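Local coordinates for protein xenavidin (Xenopus tropicalis, PDB 2UZ2) that binds biotin, as expected of a frog member of the avidin family, within an eight-stranded antiparallel beta-barrel that assembles as a tetramer, at residues W12-K15 and L16-L20. Numbering follows the deposited sequence.
Sequences WRNK and LGSNL. With BTN (biotin), chain D.
The indole of Trp12 meets the carbonyl O of Leu20 at its edge and in the ring plane, CD1 to O 3.8 Å, while Gly17 CA lies over one face of the Arg13 guanidinium, 3.8 Å from NH2. Both contacts belong to the beta hairpin of strands 10-14 and 19-25, the first two of the avidin barrel. Trp12 and Leu20 form an antiparallel hydrogen-bonded pair with side chains alongside each other; Trp12 N donates a hydrogen bond to Leu20 O. Arg13 and Asn19, the next pair, are non-hydrogen-bonded. A type I turn from Asn14 to Gly17 with a G1 bulge closes the hairpin: Gly17 N bonds to Asn14 O at 2.9 Å, and Asn14 N to Ser18 O at 3.1 Å. A CB on Gly17 would jam against the carbonyl O of Leu16. Asn14 folds its amide back over the loop, because CG sits between the backbone N and the carbonyl carbon (chi1 66°). OD1 accepts a hydrogen bond from Ser18 N at 3.2 Å, 43° out of the amide plane, and a weak one from Leu16 N. With an alanine here, Ser18 N and biotin O3 would probably each lose a partner. Tyr35 OH also bonds biotin, probably at this oxygen as in avidin. Asn14 ND2 donates to biotin O3 at 3.2 Å and 159°; Ser18 OG, also bonded to Ser38 N, donates to the same O3 at 2.7 Å.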
loop_
_atom_site.group_PDB
_atom_site.type_symbol
_atom_site.label_atom_id
_atom_site.label_comp_id
_atom_site.label_asym_id
_atom_site.label_seq_id
_atom_site.Cartn_x
_atom_site.Cartn_y
_atom_site.Cartn_z
ATOM N N TRP B 12 -18.912 4.654 14.276
ATOM C CA TRP B 12 -18.767 4.809 12.840
ATOM C C TRP B 12 -18.934 3.434 12.211
ATOM O O TRP B 12 -18.688 2.415 12.855
ATOM C CB TRP B 12 -17.352 5.282 12.509
ATOM C CG TRP B 12 -16.937 6.577 13.189
ATOM C CD1 TRP B 12 -16.400 6.716 14.454
ATOM C CD2 TRP B 12 -17.004 7.894 12.631
ATOM N NE1 TRP B 12 -16.144 8.054 14.707
ATOM C CE2 TRP B 12 -16.495 8.789 13.600
ATOM C CE3 TRP B 12 -17.440 8.404 11.390
ATOM C CZ2 TRP B 12 -16.417 10.180 13.375
ATOM C CZ3 TRP B 12 -17.378 9.794 11.179
ATOM C CH2 TRP B 12 -16.862 10.647 12.152
ATOM N N ARG B 13 -19.319 3.418 10.940
ATOM C CA ARG B 13 -19.392 2.149 10.214
ATOM C C ARG B 13 -18.738 2.309 8.865
ATOM O O ARG B 13 -18.758 3.392 8.278
ATOM C CB ARG B 13 -20.848 1.739 9.990
ATOM C CG ARG B 13 -21.712 2.749 9.252
ATOM C CD ARG B 13 -23.046 2.145 8.774
ATOM N NE ARG B 13 -22.891 1.314 7.581
ATOM C CZ ARG B 13 -23.285 0.044 7.489
ATOM N NH1 ARG B 13 -23.882 -0.555 8.516
ATOM N NH2 ARG B 13 -23.089 -0.629 6.364
ATOM N N ASN B 14 -18.177 1.233 8.347
ATOM C CA ASN B 14 -17.747 1.293 6.941
ATOM C C ASN B 14 -18.693 0.539 6.021
ATOM O O ASN B 14 -19.702 0.000 6.464
ATOM C CB ASN B 14 -16.293 0.864 6.780
ATOM C CG ASN B 14 -16.065 -0.612 7.102
ATOM O OD1 ASN B 14 -16.993 -1.415 7.054
ATOM N ND2 ASN B 14 -14.803 -0.963 7.424
ATOM N N LYS B 15 -18.368 0.482 4.728
ATOM C CA LYS B 15 -19.284 -0.092 3.760
ATOM C C LYS B 15 -19.455 -1.602 3.952
ATOM O O LYS B 15 -20.473 -2.170 3.532
ATOM C CB LYS B 15 -18.862 0.297 2.326
ATOM C CG LYS B 15 -18.615 1.844 2.193
ATOM C CD LYS B 15 -18.168 2.319 0.791
ATOM C CE LYS B 15 -19.322 2.883 -0.010
ATOM N NZ LYS B 15 -18.895 3.405 -1.348
ATOM N N LEU B 16 -18.469 -2.242 4.586
ATOM C CA LEU B 16 -18.530 -3.676 4.913
ATOM C C LEU B 16 -19.434 -3.955 6.121
ATOM O O LEU B 16 -19.817 -5.110 6.354
ATOM C CB LEU B 16 -17.132 -4.239 5.168
ATOM C CG LEU B 16 -16.062 -4.185 4.068
ATOM C CD1 LEU B 16 -14.622 -4.194 4.680
ATOM C CD2 LEU B 16 -16.288 -5.309 3.118
ATOM N N GLY B 17 -19.808 -2.910 6.857
ATOM C CA GLY B 17 -20.668 -3.033 8.057
ATOM C C GLY B 17 -19.901 -3.118 9.365
ATOM O O GLY B 17 -20.512 -3.198 10.457
ATOM N N SER B 18 -18.574 -3.039 9.277
ATOM C CA SER B 18 -17.733 -3.035 10.476
ATOM C C SER B 18 -18.002 -1.781 11.293
ATOM O O SER B 18 -18.360 -0.750 10.736
ATOM C CB SER B 18 -16.245 -3.104 10.126
ATOM O OG SER B 18 -16.013 -4.281 9.370
ATOM N N ASN B 19 -17.841 -1.915 12.600
ATOM C CA ASN B 19 -18.188 -0.871 13.541
ATOM C C ASN B 19 -16.944 -0.395 14.290
ATOM O O ASN B 19 -16.283 -1.193 14.971
ATOM C CB ASN B 19 -19.222 -1.474 14.490
ATOM C CG ASN B 19 -19.668 -0.535 15.562
ATOM O OD1 ASN B 19 -19.926 0.647 15.302
ATOM N ND2 ASN B 19 -19.817 -1.058 16.787
ATOM N N LEU B 20 -16.626 0.908 14.172
ATOM C CA LEU B 20 -15.479 1.521 14.851
ATOM C C LEU B 20 -16.052 2.369 15.985
ATOM O O LEU B 20 -16.932 3.167 15.725
ATOM C CB LEU B 20 -14.693 2.394 13.860
ATOM C CG LEU B 20 -13.741 3.433 14.476
ATOM C CD1 LEU B 20 -12.550 2.742 15.220
ATOM C CD2 LEU B 20 -13.273 4.394 13.373
HETATM C C11 BTN D . -8.037 -11.737 10.962
HETATM O O11 BTN D . -6.911 -12.279 11.061
HETATM O O12 BTN D . -8.936 -12.368 10.354
HETATM C C10 BTN D . -8.316 -10.370 11.559
HETATM C C9 BTN D . -9.548 -9.708 10.951
HETATM C C8 BTN D . -9.165 -8.820 9.753
HETATM C C7 BTN D . -10.205 -7.757 9.445
HETATM C C2 BTN D . -9.798 -6.855 8.271
HETATM S S1 BTN D . -8.555 -5.827 8.705
HETATM C C6 BTN D . -8.981 -4.636 7.382
HETATM C C5 BTN D . -10.426 -4.792 6.941
HETATM N N1 BTN D . -11.346 -3.752 7.410
HETATM C C3 BTN D . -12.310 -4.291 8.171
HETATM O O3 BTN D . -13.527 -3.685 8.534
HETATM N N2 BTN D . -11.981 -5.534 8.514
HETATM C C4 BTN D . -10.943 -6.050 7.634
#